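Local coordinates for protein TetR family transcriptional regulator (Mycobacterium smegmatis, PDB 5XS9) that probably binds DNA as a homodimeric TetR-family repressor and so controls the transcription of biotin-related genes, at residues V54-L59 with G103-I108; D91-V96 with F143-Q148; L24-L29 with Q48-A53; Q74-C79 with G177-V182. All blocks are in the same frame, centred on the assembly; numbering follows the deposited sequence.

Contact 1 (V54-L59 with G103-I108); sequences VADHIL and GQSVVI
The carboxylate of Asp56 grips the start of helix 106-122 through three hydrogen bonds. Its OD2 uses the syn lone pair to accept from Val106 N at 3.0 Å. Its OD1 takes two donors from opposite faces of the carboxylate plane. Val107 N comes from above that plane, 2.9 Å from Asp56 OD1 and nearly straight at 167°. Ser105 OG donates on the syn side, 2.7 Å from Asp56 OD1. Ser105 is also the N-cap of this helix, since its OG accepts from Ile108 N at 3.1 Å. That hydroxyl stands anti to the backbone N (chi1 169°), where it can reach both partners. The helix N-terminus and its two N-H groups probably favour the charged form of Asp56.

Packing surrounds this polar centre. Leu59 CB lies 3.6 Å from Val107 CG1, and Leu59 CD1 reaches Ser105 OG and the first turn at Ile108. Ala55 CB faces Ser105 CB at a looser 4.1 Å. The contact thus ties a capped helix start to the end of helix 47-58, which in the TetR family links the DNA-binding and C-terminal domains. Helix 92-101 packs against Ala55, Leu59 and Ile108, and helix 71-87 covers Leu59 through Leu82 and Leu86.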
loop_
_atom_site.group_PDB
_atom_site.type_symbol
_atom_site.label_atom_id
_atom_site.label_comp_id
_atom_site.label_asym_id
_atom_site.label_seq_id
_atom_site.Cartn_x
_atom_site.Cartn_y
_atom_site.Cartn_z
ATOM N N VAL A 54 9.981 -15.882 0.814
ATOM C CA VAL A 54 10.886 -14.788 0.633
ATOM C C VAL A 54 10.450 -13.611 1.581
ATOM O O VAL A 54 11.315 -12.917 2.200
ATOM C CB VAL A 54 10.905 -14.299 -0.818
ATOM C CG1 VAL A 54 11.597 -12.972 -0.907
ATOM C CG2 VAL A 54 11.575 -15.297 -1.737
ATOM N N ALA A 55 9.147 -13.364 1.669
ATOM C CA ALA A 55 8.609 -12.365 2.691
ATOM C C ALA A 55 9.127 -12.673 4.129
ATOM O O ALA A 55 9.664 -11.789 4.824
ATOM C CB ALA A 55 7.089 -12.326 2.661
ATOM N N ASP A 56 9.036 -13.940 4.555
ATOM C CA ASP A 56 9.510 -14.292 5.923
ATOM C C ASP A 56 10.974 -14.170 6.104
ATOM O O ASP A 56 11.431 -13.802 7.165
ATOM C CB ASP A 56 8.988 -15.630 6.365
ATOM C CG ASP A 56 7.497 -15.576 6.555
ATOM O OD1 ASP A 56 6.942 -14.470 6.821
ATOM O OD2 ASP A 56 6.848 -16.585 6.447
ATOM N N HIS A 57 11.712 -14.331 5.027
ATOM C CA HIS A 57 13.150 -14.211 5.077
ATOM C C HIS A 57 13.540 -12.749 5.209
ATOM O O HIS A 57 14.408 -12.407 6.015
ATOM C CB HIS A 57 13.754 -14.823 3.796
ATOM C CG HIS A 57 15.242 -14.755 3.745
ATOM N ND1 HIS A 57 15.921 -14.041 2.787
ATOM C CD2 HIS A 57 16.182 -15.324 4.522
ATOM C CE1 HIS A 57 17.217 -14.142 2.998
ATOM N NE2 HIS A 57 17.401 -14.904 4.053
ATOM N N ILE A 58 12.931 -11.903 4.376
ATOM C CA ILE A 58 13.033 -10.421 4.414
ATOM C C ILE A 58 12.690 -9.878 5.815
ATOM O O ILE A 58 13.260 -8.907 6.271
ATOM C CB ILE A 58 12.044 -9.806 3.338
ATOM C CG1 ILE A 58 12.643 -9.908 1.950
ATOM C CG2 ILE A 58 11.681 -8.356 3.526
ATOM C CD1 ILE A 58 11.593 -9.618 0.881
ATOM N N LEU A 59 11.730 -10.475 6.464
ATOM C CA LEU A 59 11.213 -9.991 7.738
ATOM C C LEU A 59 11.875 -10.674 8.963
ATOM O O LEU A 59 11.516 -10.361 10.107
ATOM C CB LEU A 59 9.681 -10.302 7.798
ATOM C CG LEU A 59 8.782 -9.499 6.870
ATOM C CD1 LEU A 59 7.359 -10.005 6.916
ATOM C CD2 LEU A 59 8.855 -8.018 7.182
ATOM N N GLY A 103 -2.142 -14.406 2.850
ATOM C CA GLY A 103 -1.971 -15.242 4.015
ATOM C C GLY A 103 -0.701 -16.100 4.059
ATOM O O GLY A 103 -0.663 -17.044 4.849
ATOM N N GLN A 104 0.356 -15.765 3.296
ATOM C CA GLN A 104 1.519 -16.648 3.135
ATOM C C GLN A 104 2.761 -16.242 3.912
ATOM O O GLN A 104 3.771 -16.956 3.847
ATOM C CB GLN A 104 1.858 -16.796 1.652
ATOM C CG GLN A 104 0.764 -17.460 0.848
ATOM C CD GLN A 104 0.831 -18.992 0.840
ATOM O OE1 GLN A 104 1.710 -19.559 1.372
ATOM N NE2 GLN A 104 -0.130 -19.628 0.222
ATOM N N SER A 105 2.695 -15.147 4.665
ATOM C CA SER A 105 3.813 -14.702 5.522
ATOM C C SER A 105 3.440 -14.973 6.976
ATOM O O SER A 105 2.506 -14.398 7.496
ATOM C CB SER A 105 4.114 -13.209 5.352
ATOM O OG SER A 105 5.019 -12.666 6.341
ATOM N N VAL A 106 4.249 -15.804 7.632
ATOM C CA VAL A 106 4.134 -16.095 9.057
ATOM C C VAL A 106 4.649 -14.919 9.886
ATOM O O VAL A 106 4.105 -14.604 10.931
ATOM C CB VAL A 106 4.931 -17.408 9.383
ATOM C CG1 VAL A 106 5.020 -17.663 10.885
ATOM C CG2 VAL A 106 4.239 -18.581 8.690
ATOM N N VAL A 107 5.707 -14.256 9.458
ATOM C CA VAL A 107 6.222 -13.229 10.277
ATOM C C VAL A 107 5.265 -12.043 10.384
ATOM O O VAL A 107 5.127 -11.451 11.440
ATOM C CB VAL A 107 7.619 -12.808 9.830
ATOM C CG1 VAL A 107 8.136 -11.709 10.712
ATOM C CG2 VAL A 107 8.592 -14.018 9.919
ATOM N N ILE A 108 4.636 -11.646 9.294
ATOM C CA ILE A 108 3.734 -10.487 9.394
ATOM C C ILE A 108 2.572 -10.797 10.356
ATOM O O ILE A 108 2.164 -9.953 11.131
ATOM C CB ILE A 108 3.247 -10.032 7.975
ATOM C CG1 ILE A 108 2.656 -8.632 8.078
ATOM C CG2 ILE A 108 2.259 -11.009 7.398
ATOM C CD1 ILE A 108 3.747 -7.594 8.236
#

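Contact 2 (D91-V96 with F143-Q148); sequences DGAELV and FTVDEQ
Ala93 meets Gln148, Thr144 and Val145 in the tight part of this contact. Gln148 OE1 accepts from Ala93 N at 2.9 Å, with an N-H...O angle of 167° and the donor in the carbonyl plane. The glutamine gets there by full extension: CG is anti to the backbone N (chi1 -177°), and the chain stays extended beyond CG. Its other amide end is held as well, because NE2 bonds to Leu86 O on helix 71-87. The amide is therefore fixed in rotation and bridges two helices. Beside it, Ala93 CB points at helix 129-155 and lies 3.6 Å from Val145 N. Thr144 CG2 closes on the same methyl at 3.7 Å, while Thr144 OG1 turns back to Val140 O. Val145 CG2 touches Ala93 CB at 3.8 Å.

The short segments of helices 92-101 and 129-155 run roughly antiparallel, at 144°, and their axes come within 8.5 Å. The small alanine permits this approach. Both belong to the all-helical C-terminal domain of the TetR family, which carries ligand binding and dimerisation in relatives.

The other side is wetter. A water accepts from Glu94 N and donates to Gln148 OE1 at 2.7 Å. That oxygen thus has two donors, Ala93 N and the water. Asp91 and Glu94 are partly exposed. Asp91 points its CB away from helix 129-155, and its OD2 accepts from Ile21 N.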
loop_
_atom_site.group_PDB
_atom_site.type_symbol
_atom_site.label_atom_id
_atom_site.label_comp_id
_atom_site.label_asym_id
_atom_site.label_seq_id
_atom_site.Cartn_x
_atom_site.Cartn_y
_atom_site.Cartn_z
ATOM N N ASP A 91 11.535 -3.788 -3.857
ATOM C CA ASP A 91 10.093 -4.118 -3.927
ATOM C C ASP A 91 9.619 -4.854 -2.647
ATOM O O ASP A 91 8.594 -5.508 -2.617
ATOM C CB ASP A 91 9.775 -4.857 -5.153
ATOM C CG ASP A 91 10.013 -4.033 -6.424
ATOM O OD1 ASP A 91 9.743 -2.811 -6.497
ATOM O OD2 ASP A 91 10.387 -4.675 -7.372
ATOM N N GLY A 92 10.355 -4.663 -1.566
ATOM C CA GLY A 92 10.083 -5.421 -0.325
ATOM C C GLY A 92 8.733 -5.109 0.304
ATOM O O GLY A 92 8.026 -6.023 0.720
ATOM N N ALA A 93 8.358 -3.822 0.330
ATOM C CA ALA A 93 7.102 -3.490 0.869
ATOM C C ALA A 93 5.970 -4.088 0.024
ATOM O O ALA A 93 5.014 -4.568 0.573
ATOM C CB ALA A 93 6.951 -1.973 1.050
ATOM N N GLU A 94 6.086 -4.047 -1.292
ATOM C CA GLU A 94 5.059 -4.624 -2.181
ATOM C C GLU A 94 4.952 -6.138 -2.005
ATOM O O GLU A 94 3.868 -6.708 -2.020
ATOM C CB GLU A 94 5.399 -4.343 -3.652
ATOM C CG GLU A 94 4.340 -4.803 -4.614
ATOM C CD GLU A 94 4.777 -4.648 -6.093
ATOM O OE1 GLU A 94 5.664 -3.819 -6.368
ATOM O OE2 GLU A 94 4.253 -5.381 -6.962
ATOM N N LEU A 95 6.089 -6.775 -1.870
ATOM C CA LEU A 95 6.136 -8.235 -1.763
ATOM C C LEU A 95 5.512 -8.632 -0.421
ATOM O O LEU A 95 4.681 -9.543 -0.383
ATOM C CB LEU A 95 7.590 -8.719 -1.875
ATOM C CG LEU A 95 7.813 -10.244 -2.050
ATOM C CD1 LEU A 95 9.084 -10.550 -2.766
ATOM C CD2 LEU A 95 7.838 -10.843 -0.665
ATOM N N VAL A 96 5.860 -7.943 0.668
ATOM C CA VAL A 96 5.240 -8.238 2.008
ATOM C C VAL A 96 3.759 -7.919 2.036
ATOM O O VAL A 96 2.977 -8.723 2.580
ATOM C CB VAL A 96 5.980 -7.624 3.164
ATOM C CG1 VAL A 96 5.248 -7.835 4.450
ATOM C CG2 VAL A 96 7.397 -8.244 3.196
ATOM N N PHE A 143 2.526 3.444 3.473
ATOM C CA PHE A 143 3.615 4.436 3.582
ATOM C C PHE A 143 4.834 3.940 2.844
ATOM O O PHE A 143 5.383 4.644 2.013
ATOM C CB PHE A 143 3.964 4.725 5.023
ATOM C CG PHE A 143 5.053 5.754 5.209
ATOM C CD1 PHE A 143 4.712 7.066 5.505
ATOM C CD2 PHE A 143 6.367 5.427 5.029
ATOM C CE1 PHE A 143 5.647 8.044 5.682
ATOM C CE2 PHE A 143 7.364 6.420 5.192
ATOM C CZ PHE A 143 6.994 7.713 5.556
ATOM N N THR A 144 5.211 2.720 3.114
ATOM C CA THR A 144 6.482 2.165 2.651
ATOM C C THR A 144 6.431 1.705 1.186
ATOM O O THR A 144 7.414 1.896 0.491
ATOM C CB THR A 144 6.999 1.046 3.559
ATOM O OG1 THR A 144 6.975 1.479 4.948
ATOM C CG2 THR A 144 8.384 0.710 3.182
ATOM N N VAL A 145 5.293 1.189 0.681
ATOM C CA VAL A 145 5.138 0.994 -0.725
ATOM C C VAL A 145 5.317 2.319 -1.460
ATOM O O VAL A 145 5.967 2.364 -2.498
ATOM C CB VAL A 145 3.746 0.348 -1.083
ATOM C CG1 VAL A 145 3.536 0.339 -2.585
ATOM C CG2 VAL A 145 3.649 -1.087 -0.521
ATOM N N ASP A 146 4.709 3.387 -0.971
ATOM C CA ASP A 146 4.763 4.655 -1.643
ATOM C C ASP A 146 6.217 5.197 -1.626
ATOM O O ASP A 146 6.753 5.619 -2.665
ATOM C CB ASP A 146 3.840 5.613 -0.935
ATOM C CG ASP A 146 3.847 7.031 -1.539
ATOM O OD1 ASP A 146 3.132 7.279 -2.479
ATOM O OD2 ASP A 146 4.554 7.909 -1.037
ATOM N N GLU A 147 6.855 5.112 -0.464
ATOM C CA GLU A 147 8.258 5.585 -0.275
ATOM C C GLU A 147 9.262 4.859 -1.201
ATOM O O GLU A 147 10.075 5.448 -1.897
ATOM C CB GLU A 147 8.635 5.439 1.193
ATOM C CG GLU A 147 10.074 5.794 1.543
ATOM C CD GLU A 147 10.364 5.554 3.017
ATOM O OE1 GLU A 147 9.789 4.637 3.661
ATOM O OE2 GLU A 147 11.184 6.290 3.522
ATOM N N GLN A 148 9.143 3.568 -1.266
ATOM C CA GLN A 148 10.041 2.740 -2.035
ATOM C C GLN A 148 9.792 2.826 -3.530
ATOM O O GLN A 148 10.751 2.849 -4.314
ATOM C CB GLN A 148 9.956 1.338 -1.446
ATOM C CG GLN A 148 10.847 0.299 -2.007
ATOM C CD GLN A 148 10.836 -0.925 -1.118
ATOM O OE1 GLN A 148 9.770 -1.531 -0.859
ATOM N NE2 GLN A 148 12.012 -1.316 -0.660
HETATM O O HOH W 1 7.650 -1.960 -2.517
#

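Contact 3 (L24-L29 with Q48-A53); sequences LTMRRL and QELLGA
Apolar contacts carry this interface, and Leu50 is at its centre. Leu29 and Leu50 meet tip to tip, with Leu29 CD2 at 3.8 Å from Leu50 CD2. The sulfur of Met26 lies alongside the same leucine, its SD 3.9 Å from Leu50 CD2. Met26 is folded at both chi2 and chi3 (both -79°), which brings its end closer to helix 47-58 than its CB direction suggests. Leu24 CD1 is the third group at that methyl, 4.1 Å from Leu50 CD2. The other branch of Leu24 serves a second partner: its CD2 lies 3.6 Å from Leu51 CD2, as the two side chains pass in opposite directions.

Polar bonding is local. Thr25 is the N-cap of helix 26-33, and its OG1 accepts from Arg28 N at 3.0 Å. This fixes the start of the helix that presents Met26 and Leu29.

The contact belongs to the helix-turn-helix DNA-binding domain of the family and joins its helix 26-33 to helix 47-58. Helix 5-19 packs on Leu24 and Leu29, Leu40 and Tyr41 touch Met26, and Phe44 touches Leu50. Helix 92-101 meets Leu51 from the C-terminal domain.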
loop_
_atom_site.group_PDB
_atom_site.type_symbol
_atom_site.label_atom_id
_atom_site.label_comp_id
_atom_site.label_asym_id
_atom_site.label_seq_id
_atom_site.Cartn_x
_atom_site.Cartn_y
_atom_site.Cartn_z
ATOM N N LEU A 24 11.065 -12.155 -10.242
ATOM C CA LEU A 24 11.091 -13.302 -9.339
ATOM C C LEU A 24 9.986 -14.266 -9.707
ATOM O O LEU A 24 8.863 -14.123 -9.247
ATOM C CB LEU A 24 10.918 -12.902 -7.901
ATOM C CG LEU A 24 10.905 -14.019 -6.878
ATOM C CD1 LEU A 24 12.175 -14.863 -6.958
ATOM C CD2 LEU A 24 10.780 -13.368 -5.521
ATOM N N THR A 25 10.340 -15.239 -10.533
ATOM C CA THR A 25 9.436 -16.323 -10.955
ATOM C C THR A 25 10.109 -17.641 -10.675
ATOM O O THR A 25 11.310 -17.676 -10.513
ATOM C CB THR A 25 9.140 -16.278 -12.466
ATOM O OG1 THR A 25 10.354 -16.497 -13.194
ATOM C CG2 THR A 25 8.517 -14.927 -12.883
ATOM N N MET A 26 9.323 -18.711 -10.627
ATOM C CA MET A 26 9.849 -20.030 -10.412
ATOM C C MET A 26 10.795 -20.436 -11.566
ATOM O O MET A 26 11.859 -21.051 -11.328
ATOM C CB MET A 26 8.696 -21.020 -10.206
ATOM C CG MET A 26 7.903 -20.795 -8.896
ATOM S SD MET A 26 8.756 -21.450 -7.464
ATOM C CE MET A 26 8.510 -23.212 -7.389
ATOM N N ARG A 27 10.447 -20.082 -12.804
ATOM C CA ARG A 27 11.348 -20.427 -13.940
ATOM C C ARG A 27 12.663 -19.653 -13.839
ATOM O O ARG A 27 13.710 -20.229 -14.042
ATOM C CB ARG A 27 10.702 -20.242 -15.311
ATOM C CG ARG A 27 10.538 -18.800 -15.750
ATOM C CD ARG A 27 9.664 -18.650 -16.988
ATOM N NE ARG A 27 9.097 -17.293 -17.076
ATOM C CZ ARG A 27 8.096 -16.819 -16.321
ATOM N NH1 ARG A 27 7.514 -17.560 -15.361
ATOM N NH2 ARG A 27 7.662 -15.584 -16.518
ATOM N N ARG A 28 12.623 -18.378 -13.441
ATOM C CA ARG A 28 13.890 -17.630 -13.276
ATOM C C ARG A 28 14.739 -18.173 -12.126
ATOM O O ARG A 28 15.958 -18.267 -12.216
ATOM C CB ARG A 28 13.607 -16.127 -13.046
ATOM C CG ARG A 28 14.858 -15.297 -12.788
ATOM C CD ARG A 28 15.584 -15.075 -14.074
ATOM N NE ARG A 28 16.847 -14.383 -13.857
ATOM C CZ ARG A 28 17.070 -13.086 -14.074
ATOM N NH1 ARG A 28 16.115 -12.247 -14.513
ATOM N NH2 ARG A 28 18.290 -12.614 -13.851
ATOM N N LEU A 29 14.073 -18.533 -11.036
ATOM C CA LEU A 29 14.760 -19.052 -9.872
ATOM C C LEU A 29 15.484 -20.349 -10.269
ATOM O O LEU A 29 16.630 -20.547 -9.878
ATOM C CB LEU A 29 13.751 -19.361 -8.756
ATOM C CG LEU A 29 14.318 -19.808 -7.415
ATOM C CD1 LEU A 29 15.429 -18.882 -6.849
ATOM C CD2 LEU A 29 13.130 -19.966 -6.497
ATOM N N GLN A 48 3.058 -18.117 -5.089
ATOM C CA GLN A 48 2.621 -17.459 -3.841
ATOM C C GLN A 48 3.273 -18.041 -2.626
ATOM O O GLN A 48 3.502 -17.314 -1.683
ATOM C CB GLN A 48 1.109 -17.544 -3.590
ATOM C CG GLN A 48 0.271 -17.061 -4.743
ATOM C CD GLN A 48 0.017 -18.193 -5.742
ATOM O OE1 GLN A 48 0.642 -18.248 -6.810
ATOM N NE2 GLN A 48 -0.880 -19.132 -5.372
ATOM N N GLU A 49 3.547 -19.356 -2.595
ATOM C CA GLU A 49 4.285 -19.896 -1.476
ATOM C C GLU A 49 5.689 -19.460 -1.543
ATOM O O GLU A 49 6.298 -19.246 -0.519
ATOM C CB GLU A 49 4.232 -21.448 -1.450
ATOM C CG GLU A 49 2.846 -22.000 -1.099
ATOM C CD GLU A 49 2.818 -23.539 -0.925
ATOM O OE1 GLU A 49 3.873 -24.267 -0.911
ATOM O OE2 GLU A 49 1.690 -24.000 -0.812
ATOM N N LEU A 50 6.268 -19.356 -2.747
ATOM C CA LEU A 50 7.662 -18.906 -2.819
ATOM C C LEU A 50 7.723 -17.470 -2.303
ATOM O O LEU A 50 8.587 -17.114 -1.538
ATOM C CB LEU A 50 8.189 -18.928 -4.251
ATOM C CG LEU A 50 9.534 -18.196 -4.487
ATOM C CD1 LEU A 50 10.629 -18.814 -3.671
ATOM C CD2 LEU A 50 9.918 -18.103 -5.949
ATOM N N LEU A 51 6.812 -16.628 -2.751
ATOM C CA LEU A 51 6.849 -15.217 -2.302
ATOM C C LEU A 51 6.681 -15.103 -0.798
ATOM O O LEU A 51 7.381 -14.298 -0.170
ATOM C CB LEU A 51 5.808 -14.384 -3.053
ATOM C CG LEU A 51 6.091 -14.198 -4.549
ATOM C CD1 LEU A 51 4.844 -13.626 -5.269
ATOM C CD2 LEU A 51 7.277 -13.310 -4.772
ATOM N N GLY A 52 5.779 -15.906 -0.222
ATOM C CA GLY A 52 5.640 -16.012 1.250
ATOM C C GLY A 52 6.946 -16.333 2.021
ATOM O O GLY A 52 7.240 -15.728 3.065
ATOM N N ALA A 53 7.729 -17.279 1.513
ATOM C CA ALA A 53 8.989 -17.629 2.143
ATOM C C ALA A 53 9.957 -16.507 1.979
ATOM O O ALA A 53 10.735 -16.220 2.847
ATOM C CB ALA A 53 9.568 -18.892 1.486
#

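Contact 4 (Q74-C79 with G177-V182); sequences QIHESC and GLQLLV
This is a buried helix-helix contact in the C-terminal part of the chain, between His76, Cys79 and Ile75 on helix 71-87 and Leu178, Gln179 and Val182 on helix 170-186. The two short segments run roughly antiparallel, at 144°. Their axes stay 10.4 Å apart, a spacing filled by large side chains.

The polar element is one bond at the edge of the histidine ring. His76 NE2 donates to Gln179 OE1 at 2.9 Å. The bond is bent, with an N-H...O angle of 137°. The ring and amide planes are nearly parallel, 15° apart, but they do not coincide, and the oxygen lies somewhat out of the ring plane. Gln179 reaches the ring by a bend at chi2, which swings its amide toward helix 71-87. Its NE2 makes a weak bond to Asp183 OD1.

Leu178 does most of the apolar work. Its CD1 presses on Cys79 CB at 3.5 Å, closer than usual for two carbons. The same methyl is 3.8 Å from His76 ND1, so Leu178 wedges between histidine and cysteine. Its CD2 lies 3.7 Å from Cys79 SG. Farther along, Val182 CG2 is shared between His76 NE2 and Ile75 CG2, each at 3.9 Å.

Helix 129-155 covers Cys79 through Val136 and Val140, and Leu178 through Tyr139. The contact packs helix 71-87 behind helix 170-186 within one chain. Leu180 and Leu181 of helix 170-186 meet the second subunit, consistent with the dimer interface of TetR-family C-terminal domains.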
loop_
_atom_site.group_PDB
_atom_site.type_symbol
_atom_site.label_atom_id
_atom_site.label_comp_id
_atom_site.label_asym_id
_atom_site.label_seq_id
_atom_site.Cartn_x
_atom_site.Cartn_y
_atom_site.Cartn_z
ATOM N N GLN A 74 6.523 0.208 22.246
ATOM C CA GLN A 74 6.423 -1.013 21.494
ATOM C C GLN A 74 5.927 -0.846 20.033
ATOM O O GLN A 74 6.403 -1.554 19.097
ATOM C CB GLN A 74 5.434 -1.997 22.149
ATOM C CG GLN A 74 5.863 -2.492 23.557
ATOM C CD GLN A 74 4.787 -3.289 24.253
ATOM O OE1 GLN A 74 4.025 -4.029 23.646
ATOM N NE2 GLN A 74 4.728 -3.127 25.579
ATOM N N ILE A 75 4.903 -0.013 19.864
ATOM C CA ILE A 75 4.380 0.214 18.522
ATOM C C ILE A 75 5.460 0.905 17.693
ATOM O O ILE A 75 5.753 0.491 16.577
ATOM C CB ILE A 75 3.141 1.063 18.572
ATOM C CG1 ILE A 75 2.001 0.168 19.128
ATOM C CG2 ILE A 75 2.831 1.569 17.156
ATOM C CD1 ILE A 75 0.847 0.942 19.497
ATOM N N HIS A 76 6.056 1.932 18.258
ATOM C CA HIS A 76 7.128 2.625 17.527
ATOM C C HIS A 76 8.230 1.651 17.117
ATOM O O HIS A 76 8.655 1.640 15.967
ATOM C CB HIS A 76 7.662 3.875 18.296
ATOM C CG HIS A 76 6.715 5.044 18.262
ATOM N ND1 HIS A 76 6.556 5.842 17.132
ATOM C CD2 HIS A 76 5.919 5.590 19.219
ATOM C CE1 HIS A 76 5.668 6.787 17.388
ATOM N NE2 HIS A 76 5.264 6.655 18.643
ATOM N N GLU A 77 8.684 0.820 18.052
ATOM C CA GLU A 77 9.854 -0.031 17.833
ATOM C C GLU A 77 9.544 -1.071 16.815
ATOM O O GLU A 77 10.287 -1.267 15.823
ATOM C CB GLU A 77 10.363 -0.638 19.190
ATOM C CG GLU A 77 11.721 -1.274 19.141
ATOM C CD GLU A 77 12.901 -0.263 19.114
ATOM O OE1 GLU A 77 12.723 0.957 19.288
ATOM O OE2 GLU A 77 14.047 -0.720 18.938
ATOM N N SER A 78 8.367 -1.714 16.921
ATOM C CA SER A 78 7.969 -2.687 15.931
ATOM C C SER A 78 7.797 -2.168 14.517
ATOM O O SER A 78 8.154 -2.826 13.535
ATOM C CB SER A 78 6.697 -3.453 16.348
ATOM O OG SER A 78 7.067 -4.289 17.457
ATOM N N CYS A 79 7.197 -1.003 14.388
ATOM C CA CYS A 79 6.910 -0.463 13.069
ATOM C C CYS A 79 8.204 0.024 12.414
ATOM O O CYS A 79 8.349 -0.131 11.238
ATOM C CB CYS A 79 5.937 0.719 13.248
ATOM S SG CYS A 79 4.236 0.042 13.596
ATOM N N GLY A 177 3.103 9.873 11.365
ATOM C CA GLY A 177 1.890 9.034 11.135
ATOM C C GLY A 177 1.747 7.991 12.216
ATOM O O GLY A 177 0.665 7.719 12.682
ATOM N N LEU A 178 2.845 7.390 12.624
ATOM C CA LEU A 178 2.825 6.469 13.728
ATOM C C LEU A 178 2.327 7.119 15.023
ATOM O O LEU A 178 1.512 6.578 15.779
ATOM C CB LEU A 178 4.215 5.900 14.006
ATOM C CG LEU A 178 4.705 4.730 13.172
ATOM C CD1 LEU A 178 5.962 4.143 13.813
ATOM C CD2 LEU A 178 3.636 3.649 13.101
ATOM N N GLN A 179 2.775 8.309 15.269
ATOM C CA GLN A 179 2.282 9.043 16.408
ATOM C C GLN A 179 0.805 9.371 16.398
ATOM O O GLN A 179 0.167 9.350 17.448
ATOM C CB GLN A 179 3.120 10.313 16.644
ATOM C CG GLN A 179 2.919 10.974 17.994
ATOM C CD GLN A 179 3.195 10.036 19.201
ATOM O OE1 GLN A 179 4.155 9.258 19.222
ATOM N NE2 GLN A 179 2.301 10.078 20.184
ATOM N N LEU A 180 0.248 9.714 15.262
ATOM C CA LEU A 180 -1.192 9.874 15.141
ATOM C C LEU A 180 -1.901 8.601 15.489
ATOM O O LEU A 180 -2.909 8.651 16.181
ATOM C CB LEU A 180 -1.654 10.200 13.716
ATOM C CG LEU A 180 -1.444 11.596 13.180
ATOM C CD1 LEU A 180 -1.952 11.638 11.749
ATOM C CD2 LEU A 180 -2.195 12.611 14.025
ATOM N N LEU A 181 -1.395 7.464 14.989
ATOM C CA LEU A 181 -2.016 6.207 15.352
ATOM C C LEU A 181 -1.948 5.899 16.836
ATOM O O LEU A 181 -2.891 5.425 17.409
ATOM C CB LEU A 181 -1.371 5.064 14.568
ATOM C CG LEU A 181 -1.751 5.038 13.103
ATOM C CD1 LEU A 181 -0.802 4.080 12.426
ATOM C CD2 LEU A 181 -3.205 4.597 12.992
ATOM N N VAL A 182 -0.794 6.167 17.453
ATOM C CA VAL A 182 -0.611 5.959 18.849
ATOM C C VAL A 182 -1.519 6.825 19.670
ATOM O O VAL A 182 -2.117 6.343 20.602
ATOM C CB VAL A 182 0.919 6.188 19.210
ATOM C CG1 VAL A 182 1.158 6.382 20.652
ATOM C CG2 VAL A 182 1.723 5.018 18.684
#

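Along the chain, contact 3 closes first. Contact 1 then alternates with both contact 2 and contact 4. Contact 4 spans the longest separation, with contact 2 falling between its two segments. Contacts 1 and 3 share helix 47-58, and their centres are 13 Å apart. Contacts 1 and 2 are 14 Å apart and touch through Leu95 and Val96 of helix 92-101. Leu95 also reaches contact 3 at Leu24 and Leu51. These three form a continuous path from the DNA-binding domain into the C-terminal domain. It could pass changes between them, as in other TetR-family regulators. Contact 4 lies about 31 Å from contact 3, centre to centre, across the chain's centre and beside the second subunit.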